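Local coordinates for GCN5-related N-acetyltransferase (Brucella melitensis biovar Abortus 2308, PDB 3TCV), which probably transfers an acetyl group from acetyl-CoA to an amino group, perhaps the N-terminal serine or alanine of a protein, at residues 115-129 with 151-165. Sequence-based numbering, arbitrary orientation.
Sequences QALMRIDPANGVIEI and FMQYVFDVLGYRRYE
Ile127 and Tyr164 pair in parallel where strand 126-129 runs beside strand 163-165, the two strands of a beta-alpha-beta crossover in the GNAT fold, with helix 151-158 packed over one face of the sheet. Ile127 N reaches Arg163 O at 3.1 Å, and Ile127 O takes Glu165 N at 2.8 Å.

Under the helix the packing is tight. The Phe151 ring is sandwiched: Gln115 NE2 sits over the centre of one face, 3.3 Å above the plane, while Leu117 lies on the opposite face, its CG 3.8 Å from the ring centroid in a CH-pi contact. That same amide nitrogen also bonds to Ala147 O, and OE1 to Trp134, which anchors the amide. Further along, Ile127 CG2 touches Val155 CG1 at 3.6 Å and also meets the edge of the Tyr164 ring. Gly125 CA lies over a face of Tyr161, whose hydroxyl bonds to Pro32.

The opposite face carries a salt-bridge network with bound waters, looser mainly at the partly exposed Arg119. With CG beside its backbone N (chi1 -61°), Glu165 extends its carboxylate between two arginines: Arg163 grips OE1 side-on through NE and NH2, its NH1 bonding to Arg191 O of the second subunit, while Arg119 NH1 is shared between Glu165 OE2 and Glu128 OE1. One water links Arg119 NH2 to Glu165 OE1. Arg119 NH1 meets Glu165 OE2 at 2.6 Å, from above the carboxylate plane and 35° out of it.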
ATOM      1  N   GLN B 115      14.271  -7.823 -12.466  1.00 16.48           N
ATOM      2  CA  GLN B 115      13.108  -7.007 -12.096  1.00 16.35           C
ATOM      3  C   GLN B 115      11.944  -7.937 -11.776  1.00 16.75           C
ATOM      4  O   GLN B 115      12.020  -9.122 -12.070  1.00 17.10           O
ATOM      5  CB  GLN B 115      12.727  -6.058 -13.250  1.00 16.48           C
ATOM      6  CG  GLN B 115      12.341  -6.739 -14.553  1.00 16.90           C
ATOM      7  CD  GLN B 115      12.125  -5.771 -15.714  1.00 17.15           C
ATOM      8  OE1 GLN B 115      12.924  -4.866 -15.926  1.00 17.44           O
ATOM      9  NE2 GLN B 115      11.061  -5.985 -16.498  1.00 17.01           N
ATOM     10  N   ALA B 116      10.869  -7.403 -11.204  1.00 16.28           N
ATOM     11  CA  ALA B 116       9.756  -8.247 -10.793  1.00 16.51           C
ATOM     12  C   ALA B 116       8.421  -7.558 -10.921  1.00 16.61           C
ATOM     13  O   ALA B 116       8.327  -6.323 -10.823  1.00 15.64           O
ATOM     14  CB  ALA B 116       9.973  -8.718  -9.348  1.00 16.75           C
ATOM     15  N   LEU B 117       7.398  -8.367 -11.172  1.00 17.14           N
ATOM     16  CA  LEU B 117       6.005  -7.998 -10.954  1.00 17.20           C
ATOM     17  C   LEU B 117       5.685  -8.396  -9.525  1.00 17.60           C
ATOM     18  O   LEU B 117       6.011  -9.525  -9.103  1.00 18.73           O
ATOM     19  CB  LEU B 117       5.083  -8.710 -11.950  1.00 17.63           C
ATOM     20  CG  LEU B 117       5.251  -8.273 -13.420  1.00 17.74           C
ATOM     21  CD1 LEU B 117       4.465  -9.199 -14.341  1.00 18.58           C
ATOM     22  CD2 LEU B 117       4.834  -6.802 -13.615  1.00 17.47           C
ATOM     23  N   MET B 118       5.118  -7.474  -8.760  1.00 17.33           N
ATOM     24  CA  MET B 118       4.957  -7.685  -7.323  1.00 17.78           C
ATOM     25  C   MET B 118       3.742  -6.971  -6.779  1.00 18.00           C
ATOM     26  O   MET B 118       3.125  -6.185  -7.468  1.00 16.93           O
ATOM     27  CB  MET B 118       6.218  -7.228  -6.572  1.00 18.03           C
ATOM     28  CG  MET B 118       6.563  -5.755  -6.725  1.00 18.08           C
ATOM     29  SD  MET B 118       8.203  -5.393  -6.034  1.00 18.41           S
ATOM     30  CE  MET B 118       7.727  -5.253  -4.313  1.00 18.08           C
ATOM     31  N   ARG B 119       3.434  -7.231  -5.518  1.00 18.99           N
ATOM     32  CA  ARG B 119       2.227  -6.722  -4.879  1.00 19.84           C
ATOM     33  C   ARG B 119       1.042  -6.943  -5.808  1.00 19.70           C
ATOM     34  O   ARG B 119       0.259  -6.035  -6.115  1.00 19.09           O
ATOM     35  CB  ARG B 119       2.426  -5.274  -4.450  1.00 20.97           C
ATOM     36  CG  ARG B 119       3.548  -5.179  -3.394  1.00 22.77           C
ATOM     37  CD  ARG B 119       3.840  -3.776  -2.903  1.00 23.93           C
ATOM     38  NE  ARG B 119       2.603  -3.160  -2.519  1.00 24.83           N
ATOM     39  CZ  ARG B 119       1.871  -2.370  -3.306  1.00 25.92           C
ATOM     40  NH1 ARG B 119       2.302  -2.034  -4.515  1.00 25.39           N
ATOM     41  NH2 ARG B 119       0.700  -1.908  -2.864  1.00 28.13           N
ATOM     42  N   ILE B 120       0.930  -8.204  -6.219  1.00 19.14           N
ATOM     43  CA  ILE B 120      -0.008  -8.642  -7.229  1.00 19.03           C
ATOM     44  C   ILE B 120      -1.425  -8.705  -6.614  1.00 19.60           C
ATOM     45  O   ILE B 120      -1.635  -9.345  -5.565  1.00 19.13           O
ATOM     46  CB  ILE B 120       0.431 -10.014  -7.811  1.00 19.54           C
ATOM     47  CG1 ILE B 120       1.863  -9.948  -8.393  1.00 19.17           C
ATOM     48  CG2 ILE B 120      -0.550 -10.467  -8.889  1.00 19.44           C
ATOM     49  CD1 ILE B 120       2.535 -11.311  -8.576  1.00 19.62           C
ATOM     50  N   ASP B 121      -2.375  -7.989  -7.226  1.00 19.40           N
ATOM     51  CA  ASP B 121      -3.763  -7.939  -6.755  1.00 19.84           C
ATOM     52  C   ASP B 121      -4.683  -8.220  -7.929  1.00 19.91           C
ATOM     53  O   ASP B 121      -5.220  -7.298  -8.533  1.00 18.23           O
ATOM     54  CB  ASP B 121      -4.099  -6.583  -6.160  1.00 20.17           C
ATOM     55  CG  ASP B 121      -5.534  -6.513  -5.627  1.00 20.64           C
ATOM     56  OD1 ASP B 121      -6.272  -7.519  -5.743  1.00 21.69           O
ATOM     57  OD2 ASP B 121      -5.922  -5.455  -5.100  1.00 20.92           O
ATOM     58  N   PRO B 122      -4.865  -9.505  -8.259  1.00 20.20           N
ATOM     59  CA  PRO B 122      -5.751  -9.881  -9.367  1.00 20.79           C
ATOM     60  C   PRO B 122      -7.208  -9.440  -9.170  1.00 21.07           C
ATOM     61  O   PRO B 122      -7.859  -9.061 -10.134  1.00 21.89           O
ATOM     62  CB  PRO B 122      -5.652 -11.410  -9.374  1.00 21.36           C
ATOM     63  CG  PRO B 122      -4.337 -11.701  -8.769  1.00 21.55           C
ATOM     64  CD  PRO B 122      -4.179 -10.683  -7.687  1.00 20.82           C
ATOM     65  N   ALA B 123      -7.694  -9.446  -7.931  1.00 20.98           N
ATOM     66  CA  ALA B 123      -9.084  -9.081  -7.646  1.00 21.11           C
ATOM     67  C   ALA B 123      -9.428  -7.700  -8.152  1.00 20.39           C
ATOM     68  O   ALA B 123     -10.482  -7.490  -8.729  1.00 21.12           O
ATOM     69  CB  ALA B 123      -9.380  -9.173  -6.144  1.00 21.67           C
ATOM     70  N   ASN B 124      -8.524  -6.751  -7.933  1.00 19.16           N
ATOM     71  CA  ASN B 124      -8.738  -5.387  -8.358  1.00 18.26           C
ATOM     72  C   ASN B 124      -7.945  -4.992  -9.608  1.00 17.71           C
ATOM     73  O   ASN B 124      -8.035  -3.847 -10.053  1.00 17.51           O
ATOM     74  CB  ASN B 124      -8.403  -4.463  -7.201  1.00 18.22           C
ATOM     75  CG  ASN B 124      -9.319  -4.671  -6.011  1.00 18.68           C
ATOM     76  OD1 ASN B 124     -10.511  -4.408  -6.093  1.00 19.79           O
ATOM     77  ND2 ASN B 124      -8.763  -5.130  -4.893  1.00 18.71           N
ATOM     78  N   GLY B 125      -7.173  -5.930 -10.158  1.00 17.20           N
ATOM     79  CA  GLY B 125      -6.340  -5.651 -11.321  1.00 16.58           C
ATOM     80  C   GLY B 125      -5.280  -4.602 -11.026  1.00 16.26           C
ATOM     81  O   GLY B 125      -5.138  -3.647 -11.774  1.00 15.83           O
ATOM     82  N   VAL B 126      -4.559  -4.751  -9.906  1.00 15.89           N
ATOM     83  CA  VAL B 126      -3.491  -3.794  -9.548  1.00 15.52           C
ATOM     84  C   VAL B 126      -2.181  -4.558  -9.408  1.00 15.74           C
ATOM     85  O   VAL B 126      -2.162  -5.672  -8.864  1.00 16.45           O
ATOM     86  CB  VAL B 126      -3.820  -3.045  -8.227  1.00 15.50           C
ATOM     87  CG1 VAL B 126      -2.716  -2.036  -7.877  1.00 15.15           C
ATOM     88  CG2 VAL B 126      -5.169  -2.340  -8.331  1.00 15.29           C
ATOM     89  N   ILE B 127      -1.082  -3.990  -9.905  1.00 15.25           N
ATOM     90  CA  ILE B 127       0.192  -4.669  -9.832  1.00 15.32           C
ATOM     91  C   ILE B 127       1.312  -3.643  -9.883  1.00 15.13           C
ATOM     92  O   ILE B 127       1.077  -2.511 -10.303  1.00 14.94           O
ATOM     93  CB  ILE B 127       0.304  -5.672 -10.995  1.00 15.45           C
ATOM     94  CG1 ILE B 127       1.422  -6.664 -10.764  1.00 15.84           C
ATOM     95  CG2 ILE B 127       0.436  -4.947 -12.335  1.00 15.35           C
ATOM     96  CD1 ILE B 127       1.266  -7.889 -11.661  1.00 15.80           C
ATOM     97  N   GLU B 128       2.486  -4.034  -9.403  1.00 15.71           N
ATOM     98  CA  GLU B 128       3.671  -3.146  -9.352  1.00 15.74           C
ATOM     99  C   GLU B 128       4.840  -3.736 -10.133  1.00 15.57           C
ATOM    100  O   GLU B 128       5.062  -4.956 -10.126  1.00 15.57           O
ATOM    101  CB  GLU B 128       4.069  -2.867  -7.888  1.00 16.10           C
ATOM    102  CG  GLU B 128       5.408  -2.143  -7.696  1.00 16.45           C
ATOM    103  CD  GLU B 128       5.898  -2.043  -6.251  1.00 17.26           C
ATOM    104  OE1 GLU B 128       5.088  -1.995  -5.314  1.00 18.49           O
ATOM    105  OE2 GLU B 128       7.126  -2.020  -6.072  1.00 18.41           O
ATOM    106  N   ILE B 129       5.573  -2.863 -10.826  1.00 15.31           N
ATOM    107  CA  ILE B 129       6.914  -3.210 -11.312  1.00 15.43           C
ATOM    108  C   ILE B 129       7.898  -2.745 -10.246  1.00 15.26           C
ATOM    109  O   ILE B 129       7.964  -1.579  -9.957  1.00 14.86           O
ATOM    110  CB  ILE B 129       7.273  -2.606 -12.702  1.00 15.51           C
ATOM    111  CG1 ILE B 129       8.718  -2.995 -13.037  1.00 15.55           C
ATOM    112  CG2 ILE B 129       7.037  -1.078 -12.774  1.00 14.92           C
ATOM    113  CD1 ILE B 129       9.163  -2.704 -14.457  1.00 16.08           C
ATOM    114  N   PHE B 151       6.900  -5.392 -19.516  1.00 18.35           N
ATOM    115  CA  PHE B 151       6.018  -5.628 -18.391  1.00 18.16           C
ATOM    116  C   PHE B 151       4.718  -4.826 -18.524  1.00 18.30           C
ATOM    117  O   PHE B 151       3.630  -5.359 -18.284  1.00 18.54           O
ATOM    118  CB  PHE B 151       6.702  -5.225 -17.081  1.00 17.70           C
ATOM    119  CG  PHE B 151       7.446  -6.335 -16.365  1.00 17.73           C
ATOM    120  CD1 PHE B 151       7.715  -7.573 -16.954  1.00 18.22           C
ATOM    121  CD2 PHE B 151       7.937  -6.099 -15.072  1.00 17.48           C
ATOM    122  CE1 PHE B 151       8.403  -8.553 -16.239  1.00 18.39           C
ATOM    123  CE2 PHE B 151       8.628  -7.074 -14.369  1.00 17.69           C
ATOM    124  CZ  PHE B 151       8.864  -8.299 -14.967  1.00 18.06           C
ATOM    125  N   MET B 152       4.834  -3.549 -18.893  1.00 18.39           N
ATOM    126  CA  MET B 152       3.668  -2.671 -18.947  1.00 18.73           C
ATOM    127  C   MET B 152       2.676  -3.189 -19.990  1.00 18.91           C
ATOM    128  O   MET B 152       1.453  -3.251 -19.770  1.00 18.29           O
ATOM    129  CB  MET B 152       4.071  -1.240 -19.263  1.00 19.36           C
ATOM    130  CG  MET B 152       2.935  -0.255 -19.012  1.00 19.66           C
ATOM    131  SD  MET B 152       3.494   1.421 -18.689  1.00 22.25           S
ATOM    132  CE  MET B 152       4.157   1.839 -20.263  1.00 19.12           C
ATOM    133  N   GLN B 153       3.228  -3.591 -21.126  1.00 18.91           N
ATOM    134  CA  GLN B 153       2.422  -4.140 -22.213  1.00 19.63           C
ATOM    135  C   GLN B 153       1.681  -5.412 -21.793  1.00 19.76           C
ATOM    136  O   GLN B 153       0.504  -5.596 -22.111  1.00 19.60           O
ATOM    137  CB  GLN B 153       3.328  -4.467 -23.385  1.00 20.09           C
ATOM    138  CG  GLN B 153       2.565  -4.882 -24.622  1.00 20.89           C
ATOM    139  CD  GLN B 153       3.451  -4.918 -25.834  1.00 21.93           C
ATOM    140  OE1 GLN B 153       3.201  -4.207 -26.821  1.00 23.04           O
ATOM    141  NE2 GLN B 153       4.504  -5.713 -25.766  1.00 21.89           N
ATOM    142  N   TYR B 154       2.392  -6.285 -21.086  1.00 20.22           N
ATOM    143  CA  TYR B 154       1.831  -7.559 -20.626  1.00 20.67           C
ATOM    144  C   TYR B 154       0.692  -7.324 -19.642  1.00 20.46           C
ATOM    145  O   TYR B 154      -0.386  -7.922 -19.764  1.00 20.64           O
ATOM    146  CB  TYR B 154       2.935  -8.372 -19.988  1.00 20.93           C
ATOM    147  CG  TYR B 154       2.497  -9.668 -19.359  1.00 21.83           C
ATOM    148  CD1 TYR B 154       1.861 -10.665 -20.107  1.00 22.62           C
ATOM    149  CD2 TYR B 154       2.762  -9.920 -18.006  1.00 22.19           C
ATOM    150  CE1 TYR B 154       1.491 -11.878 -19.513  1.00 22.95           C
ATOM    151  CE2 TYR B 154       2.393 -11.113 -17.413  1.00 22.36           C
ATOM    152  CZ  TYR B 154       1.763 -12.086 -18.163  1.00 22.76           C
ATOM    153  OH  TYR B 154       1.420 -13.254 -17.516  1.00 23.42           O
ATOM    154  N   VAL B 155       0.949  -6.414 -18.710  1.00 19.14           N
ATOM    155  CA  VAL B 155       0.014  -6.059 -17.656  1.00 19.44           C
ATOM    156  C   VAL B 155      -1.298  -5.508 -18.236  1.00 19.15           C
ATOM    157  O   VAL B 155      -2.380  -5.893 -17.785  1.00 19.29           O
ATOM    158  CB  VAL B 155       0.713  -5.102 -16.654  1.00 19.04           C
ATOM    159  CG1 VAL B 155      -0.269  -4.289 -15.839  1.00 18.74           C
ATOM    160  CG2 VAL B 155       1.698  -5.915 -15.782  1.00 18.72           C
ATOM    161  N   PHE B 156      -1.212  -4.660 -19.262  1.00 19.09           N
ATOM    162  CA  PHE B 156      -2.399  -4.015 -19.806  1.00 19.11           C
ATOM    163  C   PHE B 156      -3.019  -4.776 -20.973  1.00 20.18           C
ATOM    164  O   PHE B 156      -4.188  -5.077 -20.924  1.00 20.19           O
ATOM    165  CB  PHE B 156      -2.095  -2.576 -20.213  1.00 18.76           C
ATOM    166  CG  PHE B 156      -1.908  -1.648 -19.038  1.00 18.01           C
ATOM    167  CD1 PHE B 156      -2.920  -1.483 -18.101  1.00 18.39           C
ATOM    168  CD2 PHE B 156      -0.752  -0.940 -18.876  1.00 17.78           C
ATOM    169  CE1 PHE B 156      -2.766  -0.621 -17.009  1.00 17.77           C
ATOM    170  CE2 PHE B 156      -0.578  -0.096 -17.788  1.00 17.33           C
ATOM    171  CZ  PHE B 156      -1.586   0.071 -16.864  1.00 17.63           C
ATOM    172  N   ASP B 157      -2.234  -5.087 -21.995  1.00 20.54           N
ATOM    173  CA  ASP B 157      -2.783  -5.779 -23.163  1.00 21.69           C
ATOM    174  C   ASP B 157      -3.089  -7.248 -22.939  1.00 22.08           C
ATOM    175  O   ASP B 157      -3.980  -7.787 -23.616  1.00 23.30           O
ATOM    176  CB  ASP B 157      -1.843  -5.672 -24.371  1.00 22.18           C
ATOM    177  CG  ASP B 157      -1.798  -4.287 -24.967  1.00 21.95           C
ATOM    178  OD1 ASP B 157      -2.693  -3.453 -24.715  1.00 22.33           O
ATOM    179  OD2 ASP B 157      -0.837  -4.039 -25.716  1.00 23.02           O
ATOM    180  N   VAL B 158      -2.353  -7.928 -22.068  1.00 21.55           N
ATOM    181  CA  VAL B 158      -2.602  -9.367 -21.861  1.00 22.06           C
ATOM    182  C   VAL B 158      -3.415  -9.617 -20.590  1.00 21.93           C
ATOM    183  O   VAL B 158      -4.459 -10.244 -20.649  1.00 22.37           O
ATOM    184  CB  VAL B 158      -1.306 -10.199 -21.874  1.00 22.39           C
ATOM    185  CG1 VAL B 158      -1.595 -11.671 -21.587  1.00 22.51           C
ATOM    186  CG2 VAL B 158      -0.620 -10.047 -23.225  1.00 22.03           C
ATOM    187  N   LEU B 159      -2.934  -9.155 -19.448  1.00 21.43           N
ATOM    188  CA  LEU B 159      -3.637  -9.385 -18.171  1.00 21.05           C
ATOM    189  C   LEU B 159      -4.897  -8.532 -17.974  1.00 20.79           C
ATOM    190  O   LEU B 159      -5.811  -8.924 -17.248  1.00 20.61           O
ATOM    191  CB  LEU B 159      -2.667  -9.211 -17.007  1.00 21.14           C
ATOM    192  CG  LEU B 159      -1.459 -10.155 -16.898  1.00 21.52           C
ATOM    193  CD1 LEU B 159      -0.692  -9.830 -15.619  1.00 20.87           C
ATOM    194  CD2 LEU B 159      -1.880 -11.621 -16.915  1.00 22.17           C
ATOM    195  N   GLY B 160      -4.959  -7.381 -18.628  1.00 20.45           N
ATOM    196  CA  GLY B 160      -6.120  -6.490 -18.554  1.00 20.20           C
ATOM    197  C   GLY B 160      -6.255  -5.806 -17.205  1.00 19.63           C
ATOM    198  O   GLY B 160      -7.361  -5.557 -16.734  1.00 19.37           O
ATOM    199  N   TYR B 161      -5.117  -5.471 -16.590  1.00 18.73           N
ATOM    200  CA  TYR B 161      -5.144  -4.773 -15.292  1.00 18.33           C
ATOM    201  C   TYR B 161      -5.551  -3.296 -15.435  1.00 17.96           C
ATOM    202  O   TYR B 161      -5.624  -2.754 -16.555  1.00 18.50           O
ATOM    203  CB  TYR B 161      -3.797  -4.932 -14.584  1.00 17.99           C
ATOM    204  CG  TYR B 161      -3.619  -6.231 -13.836  1.00 18.29           C
ATOM    205  CD1 TYR B 161      -3.025  -6.255 -12.568  1.00 18.04           C
ATOM    206  CD2 TYR B 161      -4.008  -7.442 -14.381  1.00 19.03           C
ATOM    207  CE1 TYR B 161      -2.842  -7.440 -11.884  1.00 18.25           C
ATOM    208  CE2 TYR B 161      -3.830  -8.634 -13.699  1.00 19.21           C
ATOM    209  CZ  TYR B 161      -3.246  -8.642 -12.453  1.00 18.81           C
ATOM    210  OH  TYR B 161      -3.052  -9.828 -11.761  1.00 18.53           O
ATOM    211  N   ARG B 162      -5.892  -2.669 -14.299  1.00 17.33           N
ATOM    212  CA  ARG B 162      -6.455  -1.320 -14.259  1.00 16.91           C
ATOM    213  C   ARG B 162      -5.428  -0.277 -13.806  1.00 15.94           C
ATOM    214  O   ARG B 162      -5.608   0.903 -14.029  1.00 15.29           O
ATOM    215  CB  ARG B 162      -7.590  -1.230 -13.214  1.00 17.77           C
ATOM    216  CG  ARG B 162      -8.746  -2.169 -13.362  1.00 18.98           C
ATOM    217  CD  ARG B 162      -9.854  -1.774 -12.401  1.00 18.92           C
ATOM    218  NE  ARG B 162     -10.463  -0.505 -12.793  1.00 18.91           N
ATOM    219  CZ  ARG B 162     -10.809   0.484 -11.962  1.00 18.93           C
ATOM    220  NH1 ARG B 162     -10.595   0.400 -10.644  1.00 18.54           N
ATOM    221  NH2 ARG B 162     -11.336   1.584 -12.455  1.00 18.53           N
ATOM    222  N   ARG B 163      -4.421  -0.725 -13.061  1.00 15.34           N
ATOM    223  CA  ARG B 163      -3.500   0.167 -12.343  1.00 14.61           C
ATOM    224  C   ARG B 163      -2.141  -0.508 -12.220  1.00 14.47           C
ATOM    225  O   ARG B 163      -2.032  -1.677 -11.750  1.00 14.19           O
ATOM    226  CB  ARG B 163      -4.088   0.476 -10.948  1.00 14.41           C
ATOM    227  CG  ARG B 163      -3.173   1.203  -9.961  1.00 14.18           C
ATOM    228  CD  ARG B 163      -3.785   1.337  -8.565  1.00 14.21           C
ATOM    229  NE  ARG B 163      -2.775   1.862  -7.635  1.00 13.99           N
ATOM    230  CZ  ARG B 163      -2.356   3.122  -7.586  1.00 13.84           C
ATOM    231  NH1 ARG B 163      -2.953   4.059  -8.278  1.00 13.85           N
ATOM    232  NH2 ARG B 163      -1.381   3.470  -6.760  1.00 13.98           N
ATOM    233  N   TYR B 164      -1.102   0.212 -12.655  1.00 14.41           N
ATOM    234  CA  TYR B 164       0.279  -0.295 -12.714  1.00 14.32           C
ATOM    235  C   TYR B 164       1.157   0.672 -11.922  1.00 14.21           C
ATOM    236  O   TYR B 164       1.170   1.877 -12.190  1.00 13.95           O
ATOM    237  CB  TYR B 164       0.681  -0.355 -14.179  1.00 14.56           C
ATOM    238  CG  TYR B 164       2.056  -0.872 -14.513  1.00 14.87           C
ATOM    239  CD1 TYR B 164       2.491  -2.113 -14.079  1.00 15.35           C
ATOM    240  CD2 TYR B 164       2.909  -0.130 -15.316  1.00 15.10           C
ATOM    241  CE1 TYR B 164       3.742  -2.578 -14.448  1.00 15.77           C
ATOM    242  CE2 TYR B 164       4.157  -0.589 -15.694  1.00 15.31           C
ATOM    243  CZ  TYR B 164       4.568  -1.823 -15.247  1.00 15.38           C
ATOM    244  OH  TYR B 164       5.808  -2.298 -15.616  1.00 16.15           O
ATOM    245  N   GLU B 165       1.797   0.160 -10.875  1.00 14.18           N
ATOM    246  CA  GLU B 165       2.426   1.019  -9.890  1.00 14.38           C
ATOM    247  C   GLU B 165       3.940   1.027  -9.954  1.00 14.09           C
ATOM    248  O   GLU B 165       4.575   0.004 -10.283  1.00 14.33           O
ATOM    249  CB  GLU B 165       2.037   0.573  -8.470  1.00 14.96           C
ATOM    250  CG  GLU B 165       0.562   0.623  -8.142  1.00 15.24           C
ATOM    251  CD  GLU B 165       0.198  -0.063  -6.846  1.00 15.73           C
ATOM    252  OE1 GLU B 165      -0.726   0.448  -6.205  1.00 15.83           O
ATOM    253  OE2 GLU B 165       0.793  -1.130  -6.491  1.00 16.28           O
TER
HETATM  254  O   HOH W   1      -1.629  -0.530  -3.813  1.00 25.18           O
HETATM  255  O   HOH W   2      -0.554  -3.556  -5.982  1.00 26.58           O
HETATM  256  O   HOH W   3      -8.817  -1.432  -9.154  1.00 15.22           O